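Local coordinates for alpha-L-arabinosidase (Xanthomonas axonopodis pv. citri, PDB 6D25), which probably hydrolyses alpha-L-arabinofuranosyl side groups of arabinoxylans, coping with internally di-substituted units, as a trimeric GH51 arabinofuranosidase, at residues A168-R176 against R183-V194; I371-M381 against L391-A399. All blocks are in the same frame, centred on the assembly; numbering follows the deposited sequence.

The two contacts lie far apart, with centres about 31 Å and nearest atoms about 15 Å from each other, and they share no helix or strand. Interaction 1 is partly buried, its centre about 28 Å from the centre of the chain. It joins helix 161-172 to helix 178-185 and the loop leading to strand 196-199, and its chemistry is dominated by arginines gripping backbone carbonyls. Interaction 2 is buried, its centre about 9 Å from the centre of the chain. There the loop after strand 366-371 meets the start of helix 393-400 through neutral threonine and glutamine bonds and a sulfur-aromatic contact. Both belong to connections of one eight-stranded parallel sheet, the first midway through its strand order, the second after its last strand.

Interaction 1 of 2, residues A168-R176 against R183-V194; sequences AEYMTAPTR and RRANGRDAPWQV
Arg183 and Arg184 supply most of the polar contact, turning their guanidinium groups onto carbonyls at and beyond the end of helix 161-172. Arg183, bent at its third torsion (chi3 62°), grips Ala173 O end-on with NH1 at 2.9 Å and NH2 at 3.0 Å, while NH1 also reaches Tyr170 O from above its carbonyl plane. Its other edge is held by Arg188 O and Asp189 O, so five bonds fix the group. Arg184 reaches out with a straight chain and clasps Thr175 O with NH1 (2.9 Å) and NH2. Backbone pairing adds Trp192 N to Met171 O (3.0 Å).

Among the flat groups, the Arg176 guanidinium stacks on that of Arg184, with planes 25° apart; the salt bridge from Arg184 NE to Asp189 OD1 probably offsets the like charges. Arg183 CB sits over the Tyr170 ring, 3.9 Å from its centroid, a CH-pi contact. At the edge of that ring, Asn186 ND2 gives Tyr170 OH an almost straight bond (2.9 Å, 179°), and the hydroxyl also bonds to NE2 of His137.

Apolar packing sets Val194 CG2 3.6 Å from Thr172 CG2, and Met171 crosses Val194 at about a right angle, its CB 4.0 Å from Val194 CG2. Gly187 completes a Schellman motif ending helix 178-185. Helices 161-172 and 178-185, with the loop after them, help connect strands 149-154 and 196-199, the third and fourth of the (beta/alpha)8 barrel.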
loop_
_atom_site.group_PDB
_atom_site.type_symbol
_atom_site.label_atom_id
_atom_site.label_comp_id
_atom_site.label_asym_id
_atom_site.label_seq_id
_atom_site.Cartn_x
_atom_site.Cartn_y
_atom_site.Cartn_z
ATOM N N ALA A 168 -12.361 4.877 -13.406
ATOM C CA ALA A 168 -12.158 5.820 -14.478
ATOM C C ALA A 168 -12.484 5.174 -15.838
ATOM O O ALA A 168 -13.124 5.824 -16.679
ATOM C CB ALA A 168 -10.731 6.314 -14.482
ATOM N N GLU A 169 -12.065 3.931 -16.047
ATOM C CA GLU A 169 -12.359 3.245 -17.301
ATOM C C GLU A 169 -13.878 3.042 -17.447
ATOM O O GLU A 169 -14.460 3.311 -18.521
ATOM C CB GLU A 169 -11.634 1.893 -17.407
ATOM C CG GLU A 169 -11.956 1.091 -18.676
ATOM C CD GLU A 169 -11.289 -0.271 -18.775
ATOM O OE1 GLU A 169 -10.156 -0.383 -18.223
ATOM O OE2 GLU A 169 -11.911 -1.279 -19.375
ATOM N N TYR A 170 -14.516 2.559 -16.379
ATOM C CA TYR A 170 -15.949 2.329 -16.392
ATOM C C TYR A 170 -16.684 3.584 -16.866
ATOM O O TYR A 170 -17.587 3.520 -17.696
ATOM C CB TYR A 170 -16.416 1.960 -14.993
ATOM C CG TYR A 170 -17.888 1.653 -14.862
ATOM C CD1 TYR A 170 -18.791 2.654 -14.573
ATOM C CD2 TYR A 170 -18.365 0.367 -15.024
ATOM C CE1 TYR A 170 -20.142 2.384 -14.421
ATOM C CE2 TYR A 170 -19.707 0.076 -14.876
ATOM C CZ TYR A 170 -20.607 1.081 -14.557
ATOM O OH TYR A 170 -21.939 0.785 -14.404
ATOM N N MET A 171 -16.296 4.720 -16.316
ATOM C CA MET A 171 -17.030 5.966 -16.563
ATOM C C MET A 171 -16.695 6.577 -17.939
ATOM O O MET A 171 -17.573 7.239 -18.499
ATOM C CB MET A 171 -16.740 7.007 -15.481
ATOM C CG MET A 171 -17.474 6.689 -14.164
ATOM S SD MET A 171 -17.303 8.020 -12.937
ATOM C CE MET A 171 -15.600 7.822 -12.435
ATOM N N THR A 172 -15.458 6.414 -18.433
ATOM C CA THR A 172 -14.974 7.249 -19.580
ATOM C C THR A 172 -14.608 6.437 -20.832
ATOM O O THR A 172 -14.427 7.035 -21.860
ATOM C CB THR A 172 -13.737 8.082 -19.186
ATOM O OG1 THR A 172 -12.611 7.243 -18.899
ATOM C CG2 THR A 172 -14.018 8.980 -18.004
ATOM N N ALA A 173 -14.498 5.119 -20.773
ATOM C CA ALA A 173 -14.008 4.344 -21.914
ATOM C C ALA A 173 -15.035 4.348 -23.052
ATOM O O ALA A 173 -16.191 4.002 -22.832
ATOM C CB ALA A 173 -13.646 2.940 -21.514
ATOM N N PRO A 174 -14.599 4.719 -24.277
ATOM C CA PRO A 174 -15.454 4.632 -25.450
ATOM C C PRO A 174 -15.385 3.283 -26.170
ATOM O O PRO A 174 -16.171 3.051 -27.081
ATOM C CB PRO A 174 -14.902 5.759 -26.358
ATOM C CG PRO A 174 -13.416 5.693 -26.102
ATOM C CD PRO A 174 -13.320 5.370 -24.622
ATOM N N THR A 175 -14.450 2.423 -25.793
ATOM C CA THR A 175 -14.242 1.121 -26.476
ATOM C C THR A 175 -15.299 0.107 -26.003
ATOM O O THR A 175 -16.157 0.432 -25.167
ATOM C CB THR A 175 -12.841 0.594 -26.131
ATOM O OG1 THR A 175 -12.680 0.572 -24.701
ATOM C CG2 THR A 175 -11.768 1.423 -26.800
ATOM N N ARG A 176 -15.165 -1.112 -26.444
ATOM C CA ARG A 176 -16.047 -2.221 -26.048
ATOM C C ARG A 176 -15.328 -3.143 -25.049
ATOM O O ARG A 176 -15.498 -4.362 -25.079
ATOM C CB ARG A 176 -16.508 -2.991 -27.290
ATOM C CG ARG A 176 -17.060 -2.095 -28.396
ATOM C CD ARG A 176 -18.448 -1.619 -28.087
ATOM N NE ARG A 176 -19.019 -0.714 -29.093
ATOM C CZ ARG A 176 -20.152 -0.059 -28.891
ATOM N NH1 ARG A 176 -20.327 1.146 -29.409
ATOM N NH2 ARG A 176 -21.067 -0.592 -28.100
ATOM N N ARG A 183 -20.936 -0.544 -17.933
ATOM C CA ARG A 183 -21.610 0.744 -17.924
ATOM C C ARG A 183 -22.820 0.741 -18.890
ATOM O O ARG A 183 -23.925 1.208 -18.532
ATOM C CB ARG A 183 -20.637 1.857 -18.296
ATOM C CG ARG A 183 -21.265 3.239 -18.311
ATOM C CD ARG A 183 -20.469 4.286 -19.075
ATOM N NE ARG A 183 -20.323 3.973 -20.493
ATOM C CZ ARG A 183 -19.158 3.886 -21.170
ATOM N NH1 ARG A 183 -17.979 3.912 -20.551
ATOM N NH2 ARG A 183 -19.205 3.769 -22.507
ATOM N N ARG A 184 -22.614 0.242 -20.102
ATOM C CA ARG A 184 -23.698 0.178 -21.086
ATOM C C ARG A 184 -24.838 -0.717 -20.568
ATOM O O ARG A 184 -26.009 -0.350 -20.724
ATOM C CB ARG A 184 -23.198 -0.292 -22.453
ATOM C CG ARG A 184 -22.091 0.571 -23.043
ATOM C CD ARG A 184 -21.804 0.245 -24.510
ATOM N NE ARG A 184 -20.844 1.206 -25.044
ATOM C CZ ARG A 184 -19.532 1.077 -25.057
ATOM N NH1 ARG A 184 -18.985 -0.062 -24.681
ATOM N NH2 ARG A 184 -18.775 2.116 -25.418
ATOM N N ALA A 185 -24.526 -1.863 -19.991
ATOM C CA ALA A 185 -25.522 -2.801 -19.450
ATOM C C ALA A 185 -26.360 -2.090 -18.363
ATOM O O ALA A 185 -27.567 -2.368 -18.218
ATOM C CB ALA A 185 -24.842 -4.030 -18.864
ATOM N N ASN A 186 -25.703 -1.197 -17.607
ATOM C CA ASN A 186 -26.327 -0.495 -16.505
ATOM C C ASN A 186 -27.049 0.772 -17.005
ATOM O O ASN A 186 -27.544 1.551 -16.201
ATOM C CB ASN A 186 -25.287 -0.175 -15.432
ATOM C CG ASN A 186 -24.914 -1.395 -14.617
ATOM O OD1 ASN A 186 -25.714 -2.329 -14.518
ATOM N ND2 ASN A 186 -23.705 -1.449 -14.089
ATOM N N GLY A 187 -27.123 0.986 -18.320
ATOM C CA GLY A 187 -28.013 1.967 -18.916
ATOM C C GLY A 187 -27.325 3.203 -19.465
ATOM O O GLY A 187 -28.022 4.094 -19.861
ATOM N N ARG A 188 -25.997 3.277 -19.515
ATOM C CA ARG A 188 -25.310 4.449 -20.059
ATOM C C ARG A 188 -24.401 4.023 -21.225
ATOM O O ARG A 188 -23.300 3.482 -21.051
ATOM C CB ARG A 188 -24.489 5.124 -18.956
ATOM C CG ARG A 188 -23.659 6.286 -19.449
ATOM C CD ARG A 188 -24.506 7.479 -19.877
ATOM N NE ARG A 188 -23.624 8.478 -20.499
ATOM C CZ ARG A 188 -23.892 9.774 -20.626
ATOM N NH1 ARG A 188 -25.008 10.278 -20.140
ATOM N NH2 ARG A 188 -22.996 10.567 -21.176
ATOM N N ASP A 189 -24.846 4.296 -22.429
ATOM C CA ASP A 189 -24.142 3.851 -23.630
ATOM C C ASP A 189 -22.851 4.660 -23.814
ATOM O O ASP A 189 -21.769 4.084 -23.941
ATOM C CB ASP A 189 -25.063 3.902 -24.850
ATOM C CG ASP A 189 -24.377 3.503 -26.155
ATOM O OD1 ASP A 189 -23.571 2.560 -26.166
ATOM O OD2 ASP A 189 -24.659 4.149 -27.144
ATOM N N ALA A 190 -22.980 5.980 -23.881
ATOM C CA ALA A 190 -21.804 6.829 -24.143
ATOM C C ALA A 190 -21.026 7.024 -22.839
ATOM O O ALA A 190 -21.591 7.005 -21.766
ATOM C CB ALA A 190 -22.246 8.172 -24.713
ATOM N N PRO A 191 -19.729 7.248 -22.951
ATOM C CA PRO A 191 -18.975 7.683 -21.782
ATOM C C PRO A 191 -19.559 8.974 -21.171
ATOM O O PRO A 191 -20.188 9.758 -21.876
ATOM C CB PRO A 191 -17.575 8.039 -22.309
ATOM C CG PRO A 191 -17.467 7.364 -23.625
ATOM C CD PRO A 191 -18.889 7.221 -24.152
ATOM N N TRP A 192 -19.337 9.172 -19.892
ATOM C CA TRP A 192 -19.507 10.468 -19.276
ATOM C C TRP A 192 -18.176 11.231 -19.349
ATOM O O TRP A 192 -17.109 10.657 -19.536
ATOM C CB TRP A 192 -19.887 10.347 -17.803
ATOM C CG TRP A 192 -21.218 9.744 -17.471
ATOM C CD1 TRP A 192 -22.439 10.347 -17.531
ATOM C CD2 TRP A 192 -21.432 8.445 -16.901
ATOM N NE1 TRP A 192 -23.395 9.496 -17.066
ATOM C CE2 TRP A 192 -22.809 8.326 -16.645
ATOM C CE3 TRP A 192 -20.594 7.392 -16.544
ATOM C CZ2 TRP A 192 -23.371 7.184 -16.075
ATOM C CZ3 TRP A 192 -21.147 6.254 -16.000
ATOM C CH2 TRP A 192 -22.520 6.156 -15.756
ATOM N N GLN A 193 -18.251 12.529 -19.140
ATOM C CA GLN A 193 -17.084 13.362 -18.950
ATOM C C GLN A 193 -16.727 13.386 -17.465
ATOM O O GLN A 193 -17.593 13.638 -16.613
ATOM C CB GLN A 193 -17.364 14.793 -19.442
ATOM C CG GLN A 193 -17.793 14.870 -20.902
ATOM C CD GLN A 193 -16.711 14.418 -21.858
ATOM O OE1 GLN A 193 -15.603 14.953 -21.837
ATOM N NE2 GLN A 193 -17.026 13.434 -22.678
ATOM N N VAL A 194 -15.452 13.122 -17.184
ATOM C CA VAL A 194 -14.888 13.191 -15.845
ATOM C C VAL A 194 -13.697 14.159 -15.863
ATOM O O VAL A 194 -12.533 13.744 -15.949
ATOM C CB VAL A 194 -14.492 11.801 -15.309
ATOM C CG1 VAL A 194 -13.958 11.911 -13.887
ATOM C CG2 VAL A 194 -15.672 10.825 -15.350
HETATM O O HOH W 1 -22.913 1.342 -28.156
#

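Interaction 2 of 2, residues I371-M381 against L391-A399; sequences IAQMVNVLQAM and LTPTYHVFA
The N-cap of helix 393-400 anchors this contact: Thr392 OG1 donates to Ala380 O (2.7 Å), lying in the carbonyl plane on a lone pair, and accepts from Tyr395 N (3.2 Å). The hydroxyl thus ties the loop to the helix start, helped by chi1 of 67°, which turns OG1 back over the main chain, toward both Ala380 O and Tyr395 N. Thr392 N adds a bond to Met381 O (3.1 Å, 167°), approaching from above that carbonyl's plane.

Next to the cap, Gln379 extends its side chain so that NE2 meets Thr394 OG1 at 3.0 Å, with the oxygen in the amide plane. Thr327 N donates to Gln379 OE1, so both ends of the amide are bonded, which should hold its rotation; Asn344 is a further partner of the Thr394 hydroxyl. The loop follows strand 366-371, the last of the (beta/alpha)8 barrel, and Ile371 bonds through its backbone to Gly50, beside the first strand, consistent with barrel closure.

Behind these bonds the packing is apolar. Met381, bent at chi2 (-51°), brings SD over one face of the Phe398 ring, 3.9 Å from its centroid, a Met-aromatic contact; its CE touches Thr394 CG2 at 3.5 Å. Ile371 CG2 packs against Phe398 CZ (3.6 Å), while its CD1 meets Thr394 CG2 tip to tip.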
loop_
_atom_site.group_PDB
_atom_site.type_symbol
_atom_site.label_atom_id
_atom_site.label_comp_id
_atom_site.label_asym_id
_atom_site.label_seq_id
_atom_site.Cartn_x
_atom_site.Cartn_y
_atom_site.Cartn_z
ATOM N N ILE A 371 -17.479 24.796 -1.663
ATOM C CA ILE A 371 -18.006 25.061 -0.331
ATOM C C ILE A 371 -18.558 23.761 0.259
ATOM O O ILE A 371 -19.189 22.950 -0.464
ATOM C CB ILE A 371 -19.061 26.189 -0.371
ATOM C CG1 ILE A 371 -19.313 26.744 1.023
ATOM C CG2 ILE A 371 -20.349 25.722 -1.032
ATOM C CD1 ILE A 371 -20.234 27.929 1.125
ATOM N N ALA A 372 -18.386 23.592 1.559
ATOM C CA ALA A 372 -18.913 22.446 2.282
ATOM C C ALA A 372 -20.233 22.800 2.978
ATOM O O ALA A 372 -20.214 23.669 3.859
ATOM C CB ALA A 372 -17.907 22.007 3.319
ATOM N N GLN A 373 -21.364 22.177 2.653
ATOM C CA GLN A 373 -21.618 21.237 1.564
ATOM C C GLN A 373 -22.927 21.684 0.902
ATOM O O GLN A 373 -23.442 22.749 1.253
ATOM C CB GLN A 373 -21.710 19.807 2.100
ATOM C CG GLN A 373 -20.364 19.239 2.545
ATOM C CD GLN A 373 -20.368 17.763 2.816
ATOM O OE1 GLN A 373 -21.267 17.046 2.335
ATOM N NE2 GLN A 373 -19.364 17.309 3.561
ATOM N N MET A 374 -23.474 20.920 -0.035
ATOM C CA MET A 374 -24.392 21.484 -0.994
ATOM C C MET A 374 -25.816 21.564 -0.417
ATOM O O MET A 374 -26.447 22.631 -0.525
ATOM C CB MET A 374 -24.383 20.672 -2.299
ATOM C CG MET A 374 -25.094 21.351 -3.446
ATOM S SD MET A 374 -24.891 20.443 -5.008
ATOM C CE MET A 374 -25.912 19.009 -4.695
ATOM N N VAL A 375 -26.355 20.459 0.131
ATOM C CA VAL A 375 -27.703 20.418 0.649
ATOM C C VAL A 375 -27.696 19.812 2.055
ATOM O O VAL A 375 -27.045 18.793 2.258
ATOM C CB VAL A 375 -28.637 19.608 -0.273
ATOM C CG1 VAL A 375 -30.093 19.690 0.179
ATOM C CG2 VAL A 375 -28.518 20.039 -1.718
ATOM N N ASN A 376 -28.346 20.453 3.011
ATOM C CA ASN A 376 -28.639 19.876 4.349
ATOM C C ASN A 376 -27.395 19.683 5.232
ATOM O O ASN A 376 -27.553 19.144 6.339
ATOM C CB ASN A 376 -29.385 18.546 4.223
ATOM C CG ASN A 376 -30.821 18.750 3.801
ATOM O OD1 ASN A 376 -31.396 19.797 4.149
ATOM N ND2 ASN A 376 -31.389 17.774 3.100
ATOM N N VAL A 377 -26.201 20.054 4.781
ATOM C CA VAL A 377 -24.954 19.689 5.489
ATOM C C VAL A 377 -24.057 20.930 5.517
ATOM O O VAL A 377 -23.822 21.571 4.472
ATOM C CB VAL A 377 -24.238 18.541 4.757
ATOM C CG1 VAL A 377 -22.853 18.288 5.306
ATOM C CG2 VAL A 377 -25.073 17.266 4.793
ATOM N N LEU A 378 -23.560 21.235 6.708
ATOM C CA LEU A 378 -22.664 22.362 6.936
ATOM C C LEU A 378 -23.242 23.637 6.299
ATOM O O LEU A 378 -24.388 23.890 6.554
ATOM C CB LEU A 378 -21.253 21.979 6.468
ATOM C CG LEU A 378 -20.550 20.966 7.378
ATOM C CD1 LEU A 378 -19.252 20.477 6.770
ATOM C CD2 LEU A 378 -20.288 21.531 8.762
ATOM N N GLN A 379 -22.470 24.418 5.532
ATOM C CA GLN A 379 -22.911 25.754 5.073
ATOM C C GLN A 379 -23.686 25.594 3.763
ATOM O O GLN A 379 -23.220 26.035 2.703
ATOM C CB GLN A 379 -21.736 26.719 4.903
ATOM C CG GLN A 379 -22.209 28.157 4.702
ATOM C CD GLN A 379 -21.109 29.199 4.637
ATOM O OE1 GLN A 379 -19.965 28.934 5.040
ATOM N NE2 GLN A 379 -21.455 30.392 4.167
ATOM N N ALA A 380 -24.882 25.002 3.848
ATOM C CA ALA A 380 -25.583 24.504 2.686
ATOM C C ALA A 380 -26.199 25.604 1.813
ATOM O O ALA A 380 -26.506 26.714 2.274
ATOM C CB ALA A 380 -26.657 23.570 3.156
ATOM N N MET A 381 -26.416 25.263 0.525
ATOM C CA MET A 381 -27.199 26.104 -0.361
ATOM C C MET A 381 -28.689 26.001 -0.022
ATOM O O MET A 381 -29.449 26.961 -0.157
ATOM C CB MET A 381 -27.052 25.681 -1.830
ATOM C CG MET A 381 -25.675 25.749 -2.411
ATOM S SD MET A 381 -24.822 27.343 -2.156
ATOM C CE MET A 381 -23.847 26.951 -0.738
ATOM N N LEU A 391 -34.127 28.041 0.513
ATOM C CA LEU A 391 -32.880 28.577 0.012
ATOM C C LEU A 391 -32.213 29.389 1.131
ATOM O O LEU A 391 -32.852 30.204 1.759
ATOM C CB LEU A 391 -33.161 29.493 -1.181
ATOM C CG LEU A 391 -33.909 28.855 -2.350
ATOM C CD1 LEU A 391 -34.166 29.846 -3.461
ATOM C CD2 LEU A 391 -33.080 27.740 -2.940
ATOM N N THR A 392 -30.934 29.165 1.346
ATOM C CA THR A 392 -30.230 29.816 2.465
ATOM C C THR A 392 -29.675 31.182 2.028
ATOM O O THR A 392 -29.534 31.479 0.850
ATOM C CB THR A 392 -29.090 28.931 2.971
ATOM O OG1 THR A 392 -28.092 28.860 1.945
ATOM C CG2 THR A 392 -29.582 27.553 3.379
ATOM N N PRO A 393 -29.288 32.001 3.003
ATOM C CA PRO A 393 -28.575 33.221 2.701
ATOM C C PRO A 393 -27.330 32.973 1.845
ATOM O O PRO A 393 -27.022 33.775 0.967
ATOM C CB PRO A 393 -28.222 33.821 4.071
ATOM C CG PRO A 393 -29.327 33.331 4.929
ATOM C CD PRO A 393 -29.554 31.905 4.445
ATOM N N THR A 394 -26.644 31.867 2.076
ATOM C CA THR A 394 -25.436 31.546 1.334
ATOM C C THR A 394 -25.775 31.308 -0.138
ATOM O O THR A 394 -25.048 31.767 -1.008
ATOM C CB THR A 394 -24.729 30.327 1.947
ATOM O OG1 THR A 394 -24.347 30.649 3.273
ATOM C CG2 THR A 394 -23.519 29.883 1.147
ATOM N N TYR A 395 -26.857 30.602 -0.432
ATOM C CA TYR A 395 -27.343 30.413 -1.804
ATOM C C TYR A 395 -27.432 31.744 -2.535
ATOM O O TYR A 395 -27.011 31.863 -3.701
ATOM C CB TYR A 395 -28.713 29.738 -1.802
ATOM C CG TYR A 395 -29.364 29.585 -3.150
ATOM C CD1 TYR A 395 -30.150 30.574 -3.711
ATOM C CD2 TYR A 395 -29.199 28.421 -3.884
ATOM C CE1 TYR A 395 -30.736 30.431 -4.959
ATOM C CE2 TYR A 395 -29.805 28.248 -5.119
ATOM C CZ TYR A 395 -30.590 29.251 -5.660
ATOM O OH TYR A 395 -31.177 29.050 -6.888
ATOM N N HIS A 396 -28.023 32.729 -1.859
ATOM C CA HIS A 396 -28.248 34.036 -2.472
ATOM C C HIS A 396 -26.913 34.714 -2.770
ATOM O O HIS A 396 -26.834 35.477 -3.738
ATOM C CB HIS A 396 -29.128 34.905 -1.583
ATOM C CG HIS A 396 -30.504 34.351 -1.428
ATOM N ND1 HIS A 396 -31.290 33.986 -2.514
ATOM C CD2 HIS A 396 -31.247 34.087 -0.325
ATOM C CE1 HIS A 396 -32.470 33.582 -2.085
ATOM N NE2 HIS A 396 -32.439 33.577 -0.748
ATOM N N VAL A 397 -25.870 34.449 -1.994
ATOM C CA VAL A 397 -24.566 35.038 -2.323
ATOM C C VAL A 397 -23.978 34.367 -3.584
ATOM O O VAL A 397 -23.436 35.066 -4.469
ATOM C CB VAL A 397 -23.594 34.975 -1.141
ATOM C CG1 VAL A 397 -22.284 35.675 -1.503
ATOM C CG2 VAL A 397 -24.181 35.612 0.107
ATOM N N PHE A 398 -24.108 33.057 -3.712
ATOM C CA PHE A 398 -23.727 32.376 -4.978
ATOM C C PHE A 398 -24.487 32.995 -6.157
ATOM O O PHE A 398 -23.872 33.246 -7.211
ATOM C CB PHE A 398 -23.964 30.865 -4.900
ATOM C CG PHE A 398 -22.861 30.116 -4.188
ATOM C CD1 PHE A 398 -22.682 30.215 -2.823
ATOM C CD2 PHE A 398 -21.969 29.325 -4.908
ATOM C CE1 PHE A 398 -21.658 29.534 -2.190
ATOM C CE2 PHE A 398 -20.944 28.645 -4.276
ATOM C CZ PHE A 398 -20.787 28.743 -2.931
ATOM N N ALA A 399 -25.792 33.257 -5.973
ATOM C CA ALA A 399 -26.601 33.895 -7.018
ATOM C C ALA A 399 -26.061 35.303 -7.333
ATOM O O ALA A 399 -25.871 35.636 -8.483
ATOM C CB ALA A 399 -28.057 33.969 -6.615
#